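Local coordinates for uncharacterized protein (Bacteroides thetaiotaomicron, PDB 4LB8) that is of unknown function but belongs to the DUF4848 family and is probably exported, perhaps as a lipoprotein, at residues I28-V33 against F133-S138; L185-G190 against G260-Q265; Y209-H214 against W274-P279. One frame throughout, in Å; residues are numbered along the deposited sequence.

Interactions 1 and 3 are partly buried strand pairings, whereas interaction 2 is a surface contact. Interaction 1 belongs to a small mixed sheet, its centre about 71 Å from that of interaction 2 and about 60 Å from that of interaction 3. It combines parallel backbone bonds and a buried aromatic face with a partly exposed outer face bearing Lys29 and Met134. Interactions 2 and 3 use strands that follow each other in the chain, 254-262 and 268-275, but lie in separate antiparallel sheets. Interaction 2 is sparse and rests on one backbone bond, whereas interaction 3 adds a histidine-tryptophan pair and a bridging water.

Interaction 1: residues I28-V33 against F133-S138; sequences IKFKDV and FMIGDS
Phe30 and Ile135 make the tight side of this contact, with CD1 of Ile135 packed 3.8 Å from CD2 of Phe30. That methyl reaches the Phe30 ring obliquely and also lies in the plane of the Phe133 ring, at its edge. The two phenylalanines approach through their CD2 atoms, that of Phe133 sitting at the edge of the Phe30 ring. Ile135 uses both branches: with CG1 anti to the carbonyl carbon (chi1 -50°), CD1 turns to the rings while CG2 reaches the chain beyond the strand, 3.5 Å from C of Asp32. Tyr36 of helix 33-44 and Phe126 close over this aromatic cluster.

Between the two sides runs the backbone of a parallel strand pair, 27-30 beside 132-135, at the middle of a four-stranded mixed sheet. Phe30 bonds on both sides of Ile135: its N donates to Met134 O at 2.8 Å, and its O accepts from Gly136 N at 2.8 Å. A type II' turn, Ile135 to Ser138, then folds the second strand into a hairpin with strand 138-141.

The opposite face, bearing Lys29 and Met134, is looser and partly exposed. The Lys29 chain starts extended but bends near its end (chi4 73°), which brings NZ back over the turn to donate to Gly136 O at 2.9 Å. This nitrogen stands above the carbonyl plane, 56° out of it. Asp137 OD1, in the same turn, lies 3.9 Å from Lys29 NZ, a long salt bridge. Farther out, Asp32 N-caps the following helix and its OD1 bonds Ser35 OG, while Lys31 NZ forms a salt bridge with Asp32 OD2, its hydrogen bond weak.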
loop_
_atom_site.group_PDB
_atom_site.type_symbol
_atom_site.label_atom_id
_atom_site.label_comp_id
_atom_site.label_asym_id
_atom_site.label_seq_id
_atom_site.Cartn_x
_atom_site.Cartn_y
_atom_site.Cartn_z
ATOM N N ILE A 28 3.364 -40.346 -9.576
ATOM C CA ILE A 28 4.421 -40.124 -10.575
ATOM C C ILE A 28 5.727 -40.620 -9.941
ATOM O O ILE A 28 6.047 -40.234 -8.816
ATOM C CB ILE A 28 4.524 -38.637 -11.071
ATOM C CG1 ILE A 28 3.373 -38.242 -12.016
ATOM C CG2 ILE A 28 5.884 -38.328 -11.718
ATOM C CD1 ILE A 28 3.461 -38.675 -13.504
ATOM N N LYS A 29 6.463 -41.478 -10.650
ATOM C CA LYS A 29 7.754 -41.982 -10.203
ATOM C C LYS A 29 8.819 -41.573 -11.215
ATOM O O LYS A 29 8.640 -41.784 -12.408
ATOM C CB LYS A 29 7.719 -43.513 -10.010
ATOM C CG LYS A 29 9.024 -44.152 -9.512
ATOM C CD LYS A 29 9.080 -45.620 -9.915
ATOM C CE LYS A 29 9.797 -46.552 -8.949
ATOM N NZ LYS A 29 9.009 -46.812 -7.699
ATOM N N PHE A 30 9.901 -40.952 -10.734
ATOM C CA PHE A 30 11.056 -40.585 -11.545
ATOM C C PHE A 30 12.144 -41.613 -11.297
ATOM O O PHE A 30 12.159 -42.239 -10.233
ATOM C CB PHE A 30 11.545 -39.161 -11.229
ATOM C CG PHE A 30 10.553 -38.101 -11.629
ATOM C CD1 PHE A 30 10.372 -37.760 -12.970
ATOM C CD2 PHE A 30 9.768 -37.461 -10.669
ATOM C CE1 PHE A 30 9.433 -36.790 -13.342
ATOM C CE2 PHE A 30 8.836 -36.490 -11.045
ATOM C CZ PHE A 30 8.681 -36.153 -12.376
ATOM N N LYS A 31 13.023 -41.822 -12.285
ATOM C CA LYS A 31 14.127 -42.794 -12.219
ATOM C C LYS A 31 15.124 -42.361 -11.127
ATOM O O LYS A 31 15.477 -43.172 -10.272
ATOM C CB LYS A 31 14.805 -42.925 -13.610
ATOM C CG LYS A 31 16.043 -43.820 -13.687
ATOM C CD LYS A 31 16.526 -44.005 -15.135
ATOM C CE LYS A 31 17.765 -43.207 -15.488
ATOM N NZ LYS A 31 19.011 -43.846 -14.977
ATOM N N ASP A 32 15.510 -41.069 -11.136
ATOM C CA ASP A 32 16.483 -40.458 -10.224
ATOM C C ASP A 32 16.235 -38.935 -10.074
ATOM O O ASP A 32 15.240 -38.428 -10.592
ATOM C CB ASP A 32 17.923 -40.730 -10.717
ATOM C CG ASP A 32 18.124 -40.657 -12.215
ATOM O OD1 ASP A 32 17.611 -39.705 -12.845
ATOM O OD2 ASP A 32 18.815 -41.527 -12.754
ATOM N N VAL A 33 17.124 -38.222 -9.345
ATOM C CA VAL A 33 16.997 -36.787 -9.130
ATOM C C VAL A 33 17.148 -36.038 -10.485
ATOM O O VAL A 33 16.396 -35.089 -10.747
ATOM C CB VAL A 33 17.982 -36.274 -8.036
ATOM C CG1 VAL A 33 18.018 -34.744 -7.986
ATOM C CG2 VAL A 33 17.595 -36.821 -6.665
ATOM N N PHE A 133 5.045 -37.335 -4.851
ATOM C CA PHE A 133 5.693 -37.904 -6.036
ATOM C C PHE A 133 6.839 -38.762 -5.521
ATOM O O PHE A 133 7.185 -38.677 -4.329
ATOM C CB PHE A 133 6.129 -36.878 -7.096
ATOM C CG PHE A 133 7.242 -35.955 -6.687
ATOM C CD1 PHE A 133 6.968 -34.766 -6.010
ATOM C CD2 PHE A 133 8.568 -36.262 -6.980
ATOM C CE1 PHE A 133 8.005 -33.915 -5.607
ATOM C CE2 PHE A 133 9.606 -35.411 -6.581
ATOM C CZ PHE A 133 9.317 -34.244 -5.894
HETATM N N MSE A 134 7.406 -39.605 -6.405
HETATM C CA MSE A 134 8.474 -40.507 -6.013
HETATM C C MSE A 134 9.720 -40.388 -6.865
HETATM O O MSE A 134 9.623 -40.162 -8.080
HETATM C CB MSE A 134 7.977 -41.953 -6.050
HETATM C CG MSE A 134 7.020 -42.288 -4.918
HETATM SE SE MSE A 134 6.625 -44.167 -4.892
HETATM C CE MSE A 134 8.257 -44.809 -4.034
ATOM N N ILE A 135 10.902 -40.560 -6.206
ATOM C CA ILE A 135 12.240 -40.648 -6.832
ATOM C C ILE A 135 12.709 -42.076 -6.556
ATOM O O ILE A 135 13.105 -42.385 -5.419
ATOM C CB ILE A 135 13.277 -39.564 -6.366
ATOM C CG1 ILE A 135 12.738 -38.101 -6.426
ATOM C CG2 ILE A 135 14.622 -39.725 -7.110
ATOM C CD1 ILE A 135 12.065 -37.706 -7.645
ATOM N N GLY A 136 12.575 -42.942 -7.561
ATOM C CA GLY A 136 12.872 -44.364 -7.435
ATOM C C GLY A 136 12.000 -44.968 -6.348
ATOM O O GLY A 136 10.774 -44.858 -6.410
ATOM N N ASP A 137 12.624 -45.518 -5.289
ATOM C CA ASP A 137 11.870 -46.113 -4.182
ATOM C C ASP A 137 11.609 -45.101 -3.054
ATOM O O ASP A 137 10.993 -45.462 -2.039
ATOM C CB ASP A 137 12.565 -47.367 -3.661
ATOM C CG ASP A 137 12.319 -48.590 -4.536
ATOM O OD1 ASP A 137 11.215 -48.692 -5.120
ATOM O OD2 ASP A 137 13.224 -49.454 -4.618
ATOM N N SER A 138 12.004 -43.822 -3.271
ATOM C CA SER A 138 11.831 -42.769 -2.271
ATOM C C SER A 138 10.606 -41.953 -2.548
ATOM O O SER A 138 10.361 -41.547 -3.679
ATOM C CB SER A 138 13.062 -41.865 -2.191
ATOM O OG SER A 138 14.248 -42.598 -1.928
#

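Interaction 2: residues L185-G190 against G260-Q265; sequences LSVSSG and GRKLAQ
Gly190 O receives the N-H of Lys262 at 2.9 Å, the one hydrogen bond between these segments. The donor lies in the carbonyl plane, and the N-H...O angle is 154°. Supporting it, CA of Arg261 makes a CA-H...O contact with Gly190 O at 3.1 Å, so the oxygen is gripped by two successive residues of strand 254-262. Gly190 sits in the turn of the hairpin formed by strands 179-188 and 191-201; since 191-201 also pairs with 254-262, the contact lets the turn reach the end of the strand beyond. At its backbone angles a side chain would press on the carbonyl oxygen of Ser189.

Apolar packing is slight: CG2 of Val187 touches CD of Lys262 at 4.0 Å, the two side chains crossing at about a right angle.

Charged ends turn to other partners. The Lys262 chain, bent at chi3 (63°), delivers NZ to Gln265 O at 2.8 Å and to the C-terminal carboxylate of Leu290, while Arg261 NH2 pairs with Glu223. Nearby, Ser186 OG bonds Val119 O of the second subunit. With ionic bonds directed outside, cohesion between the two segments rests mainly on the grip around a single carbonyl.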
loop_
_atom_site.group_PDB
_atom_site.type_symbol
_atom_site.label_atom_id
_atom_site.label_comp_id
_atom_site.label_asym_id
_atom_site.label_seq_id
_atom_site.Cartn_x
_atom_site.Cartn_y
_atom_site.Cartn_z
ATOM N N LEU A 185 -9.448 14.655 8.619
ATOM C CA LEU A 185 -10.603 15.381 9.154
ATOM C C LEU A 185 -10.902 15.025 10.587
ATOM O O LEU A 185 -10.814 13.856 10.980
ATOM C CB LEU A 185 -11.874 15.141 8.318
ATOM C CG LEU A 185 -11.834 15.511 6.832
ATOM C CD1 LEU A 185 -13.165 15.217 6.205
ATOM C CD2 LEU A 185 -11.403 16.975 6.600
ATOM N N SER A 186 -11.294 16.043 11.364
ATOM C CA SER A 186 -11.692 15.932 12.771
ATOM C C SER A 186 -12.779 16.973 13.034
ATOM O O SER A 186 -12.994 17.832 12.181
ATOM C CB SER A 186 -10.498 16.072 13.721
ATOM O OG SER A 186 -9.843 17.331 13.672
ATOM N N VAL A 187 -13.519 16.863 14.145
ATOM C CA VAL A 187 -14.612 17.810 14.407
ATOM C C VAL A 187 -14.646 18.193 15.887
ATOM O O VAL A 187 -14.599 17.321 16.764
ATOM C CB VAL A 187 -15.999 17.290 13.883
ATOM C CG1 VAL A 187 -16.452 16.006 14.595
ATOM C CG2 VAL A 187 -17.073 18.377 13.921
ATOM N N SER A 188 -14.753 19.502 16.145
ATOM C CA SER A 188 -14.853 20.099 17.487
ATOM C C SER A 188 -16.072 20.967 17.545
ATOM O O SER A 188 -16.079 22.047 16.938
ATOM C CB SER A 188 -13.607 20.933 17.791
ATOM O OG SER A 188 -13.613 21.548 19.068
ATOM N N SER A 189 -17.123 20.501 18.239
ATOM C CA SER A 189 -18.374 21.256 18.437
ATOM C C SER A 189 -19.066 21.687 17.134
ATOM O O SER A 189 -19.665 22.758 17.082
ATOM C CB SER A 189 -18.130 22.483 19.308
ATOM O OG SER A 189 -17.784 22.086 20.622
ATOM N N GLY A 190 -19.034 20.823 16.127
ATOM C CA GLY A 190 -19.676 21.077 14.850
ATOM C C GLY A 190 -18.723 21.648 13.838
ATOM O O GLY A 190 -19.030 21.607 12.647
ATOM N N GLY A 260 -15.316 23.043 7.267
ATOM C CA GLY A 260 -16.724 23.372 7.226
ATOM C C GLY A 260 -17.357 23.180 8.577
ATOM O O GLY A 260 -16.665 23.163 9.596
ATOM N N ARG A 261 -18.680 23.050 8.588
ATOM C CA ARG A 261 -19.480 22.781 9.780
ATOM C C ARG A 261 -20.494 21.702 9.503
ATOM O O ARG A 261 -20.912 21.535 8.354
ATOM C CB ARG A 261 -20.256 24.034 10.229
ATOM C CG ARG A 261 -19.474 25.090 10.967
ATOM C CD ARG A 261 -20.386 26.139 11.588
ATOM N NE ARG A 261 -21.220 26.846 10.606
ATOM C CZ ARG A 261 -21.901 27.961 10.864
ATOM N NH1 ARG A 261 -21.815 28.538 12.056
ATOM N NH2 ARG A 261 -22.645 28.526 9.922
ATOM N N LYS A 262 -20.968 21.044 10.565
ATOM C CA LYS A 262 -22.066 20.091 10.515
ATOM C C LYS A 262 -23.427 20.845 10.581
ATOM O O LYS A 262 -23.629 21.729 11.430
ATOM C CB LYS A 262 -21.964 19.099 11.674
ATOM C CG LYS A 262 -20.815 18.105 11.569
ATOM C CD LYS A 262 -20.734 17.244 12.821
ATOM C CE LYS A 262 -21.968 16.399 13.029
ATOM N NZ LYS A 262 -21.878 15.575 14.255
ATOM N N LEU A 263 -24.349 20.473 9.685
ATOM C CA LEU A 263 -25.703 21.012 9.631
ATOM C C LEU A 263 -26.662 20.106 10.384
ATOM O O LEU A 263 -27.728 20.546 10.802
ATOM C CB LEU A 263 -26.192 21.145 8.173
ATOM C CG LEU A 263 -25.445 22.067 7.228
ATOM C CD1 LEU A 263 -25.926 21.848 5.819
ATOM C CD2 LEU A 263 -25.639 23.529 7.605
ATOM N N ALA A 264 -26.303 18.830 10.514
ATOM C CA ALA A 264 -27.115 17.807 11.159
ATOM C C ALA A 264 -26.338 17.062 12.267
ATOM O O ALA A 264 -25.213 17.430 12.608
ATOM C CB ALA A 264 -27.601 16.818 10.098
ATOM N N GLN A 265 -26.963 16.014 12.819
ATOM C CA GLN A 265 -26.400 15.152 13.853
ATOM C C GLN A 265 -25.199 14.365 13.301
ATOM O O GLN A 265 -24.229 14.152 14.030
ATOM C CB GLN A 265 -27.488 14.205 14.379
ATOM C CG GLN A 265 -27.114 13.437 15.647
ATOM C CD GLN A 265 -28.137 12.365 15.950
ATOM O OE1 GLN A 265 -29.282 12.647 16.330
ATOM N NE2 GLN A 265 -27.749 11.108 15.773
#

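Interaction 3: residues Y209-H214 against W274-P279; sequences YSTTYH and WSRGVP
Tyr209 reaches Ser275 through a water, which lies 3.0 Å from Tyr209 OH and 2.6 Å from Ser275 OG, just beyond the end of the antiparallel pairing of strands 213-220 and 268-275. Ser210 follows, its carbonyl near the Arg276 guanidinium, whose NH2 has Glu250 as its salt-bridge partner. Thr211 next sets OG1 against CB of Arg276 at 3.5 Å, their side chains running past each other in opposite directions, and lays CG2 over a face of the Tyr213 ring. Thr212 O takes a weak hydrogen bond from Arg276 N at 3.1 Å. Tyr213 and Ser275 are a non-hydrogen-bonded backbone pair. The Tyr213 hydroxyl bonds Gly252 O.

His214 and Trp274 are the hydrogen-bonded pair. The CB of His214 sits over the indole face, 3.2 Å from CE2 of Trp274, while the imidazole, nearly parallel (22°), slides largely clear of the five-membered ring. Asp247 holds its ND1. A serine in place of Trp274 would remove the indole face and would probably leave His214 CB without its cover, opening a gap beside the imidazole. In the backbone, Trp274 N donates to His214 O at 2.9 Å, with an N-H...O angle of 165°.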
loop_
_atom_site.group_PDB
_atom_site.type_symbol
_atom_site.label_atom_id
_atom_site.label_comp_id
_atom_site.label_asym_id
_atom_site.label_seq_id
_atom_site.Cartn_x
_atom_site.Cartn_y
_atom_site.Cartn_z
ATOM N N TYR A 209 7.280 19.652 1.837
ATOM C CA TYR A 209 7.573 20.481 0.663
ATOM C C TYR A 209 6.270 21.107 0.154
ATOM O O TYR A 209 5.203 20.529 0.358
ATOM C CB TYR A 209 8.283 19.648 -0.433
ATOM C CG TYR A 209 7.353 18.930 -1.396
ATOM C CD1 TYR A 209 6.538 17.880 -0.967
ATOM C CD2 TYR A 209 7.286 19.300 -2.737
ATOM C CE1 TYR A 209 5.659 17.237 -1.845
ATOM C CE2 TYR A 209 6.403 18.674 -3.620
ATOM C CZ TYR A 209 5.593 17.640 -3.171
ATOM O OH TYR A 209 4.725 17.020 -4.046
ATOM N N SER A 210 6.352 22.245 -0.528
ATOM C CA SER A 210 5.174 22.928 -1.065
ATOM C C SER A 210 4.566 22.207 -2.269
ATOM O O SER A 210 5.310 21.713 -3.103
ATOM C CB SER A 210 5.528 24.357 -1.457
ATOM O OG SER A 210 5.933 25.113 -0.327
ATOM N N THR A 211 3.216 22.160 -2.369
ATOM C CA THR A 211 2.494 21.542 -3.500
ATOM C C THR A 211 1.109 22.199 -3.706
ATOM O O THR A 211 0.706 23.078 -2.935
ATOM C CB THR A 211 2.354 20.001 -3.299
ATOM O OG1 THR A 211 2.067 19.381 -4.555
ATOM C CG2 THR A 211 1.260 19.621 -2.310
ATOM N N THR A 212 0.388 21.762 -4.745
ATOM C CA THR A 212 -0.984 22.166 -5.032
ATOM C C THR A 212 -1.851 20.971 -4.651
ATOM O O THR A 212 -1.537 19.869 -5.083
ATOM C CB THR A 212 -1.126 22.581 -6.506
ATOM O OG1 THR A 212 -0.530 23.870 -6.671
ATOM C CG2 THR A 212 -2.571 22.645 -6.959
ATOM N N TYR A 213 -2.898 21.169 -3.816
ATOM C CA TYR A 213 -3.787 20.077 -3.406
ATOM C C TYR A 213 -5.048 20.075 -4.240
ATOM O O TYR A 213 -5.519 21.126 -4.696
ATOM C CB TYR A 213 -4.150 20.128 -1.921
ATOM C CG TYR A 213 -2.953 20.135 -1.007
ATOM C CD1 TYR A 213 -2.369 21.334 -0.598
ATOM C CD2 TYR A 213 -2.416 18.952 -0.526
ATOM C CE1 TYR A 213 -1.267 21.345 0.251
ATOM C CE2 TYR A 213 -1.315 18.952 0.321
ATOM C CZ TYR A 213 -0.742 20.150 0.706
ATOM O OH TYR A 213 0.353 20.135 1.533
ATOM N N HIS A 214 -5.579 18.860 -4.435
ATOM C CA HIS A 214 -6.752 18.532 -5.232
ATOM C C HIS A 214 -7.618 17.523 -4.487
ATOM O O HIS A 214 -7.171 16.433 -4.130
ATOM C CB HIS A 214 -6.337 17.975 -6.595
ATOM C CG HIS A 214 -5.462 18.880 -7.405
ATOM N ND1 HIS A 214 -5.955 20.044 -7.978
ATOM C CD2 HIS A 214 -4.157 18.749 -7.734
ATOM C CE1 HIS A 214 -4.933 20.589 -8.609
ATOM N NE2 HIS A 214 -3.837 19.832 -8.518
ATOM N N TRP A 274 -5.443 14.078 -3.979
ATOM C CA TRP A 274 -4.247 13.948 -4.812
ATOM C C TRP A 274 -3.539 15.328 -4.832
ATOM O O TRP A 274 -3.985 16.237 -4.137
ATOM C CB TRP A 274 -4.521 13.355 -6.212
ATOM C CG TRP A 274 -5.280 14.238 -7.167
ATOM C CD1 TRP A 274 -4.765 14.956 -8.207
ATOM C CD2 TRP A 274 -6.704 14.426 -7.216
ATOM N NE1 TRP A 274 -5.770 15.639 -8.857
ATOM C CE2 TRP A 274 -6.974 15.311 -8.287
ATOM C CE3 TRP A 274 -7.785 13.949 -6.439
ATOM C CZ2 TRP A 274 -8.270 15.760 -8.580
ATOM C CZ3 TRP A 274 -9.075 14.356 -6.768
ATOM C CH2 TRP A 274 -9.304 15.255 -7.821
ATOM N N SER A 275 -2.379 15.453 -5.510
ATOM C CA SER A 275 -1.628 16.720 -5.523
ATOM C C SER A 275 -0.940 16.903 -6.860
ATOM O O SER A 275 -1.182 16.118 -7.775
ATOM C CB SER A 275 -0.608 16.766 -4.373
ATOM O OG SER A 275 0.494 15.885 -4.540
ATOM N N ARG A 276 -0.093 17.940 -6.984
ATOM C CA ARG A 276 0.717 18.165 -8.181
ATOM C C ARG A 276 1.683 16.967 -8.393
ATOM O O ARG A 276 1.855 16.512 -9.520
ATOM C CB ARG A 276 1.494 19.471 -8.034
ATOM C CG ARG A 276 2.148 19.980 -9.315
ATOM C CD ARG A 276 2.774 21.338 -9.089
ATOM N NE ARG A 276 3.711 21.324 -7.959
ATOM C CZ ARG A 276 4.245 22.414 -7.414
ATOM N NH1 ARG A 276 3.953 23.615 -7.893
ATOM N NH2 ARG A 276 5.090 22.307 -6.392
ATOM N N GLY A 277 2.237 16.441 -7.295
ATOM C CA GLY A 277 3.148 15.300 -7.309
ATOM C C GLY A 277 2.498 13.929 -7.339
ATOM O O GLY A 277 3.125 12.988 -7.822
ATOM N N VAL A 278 1.265 13.779 -6.779
ATOM C CA VAL A 278 0.535 12.502 -6.723
ATOM C C VAL A 278 -0.597 12.569 -7.757
ATOM O O VAL A 278 -1.505 13.360 -7.597
ATOM C CB VAL A 278 0.062 12.093 -5.296
ATOM C CG1 VAL A 278 -0.677 10.767 -5.324
ATOM C CG2 VAL A 278 1.243 11.988 -4.336
ATOM N N PRO A 279 -0.523 11.799 -8.863
ATOM C CA PRO A 279 -1.532 11.948 -9.944
ATOM C C PRO A 279 -2.925 11.451 -9.575
ATOM O O PRO A 279 -3.043 10.559 -8.751
ATOM C CB PRO A 279 -0.944 11.104 -11.088
ATOM C CG PRO A 279 -0.060 10.126 -10.406
ATOM C CD PRO A 279 0.537 10.838 -9.245
HETATM O O HOH W 1 2.399 15.502 -2.786
#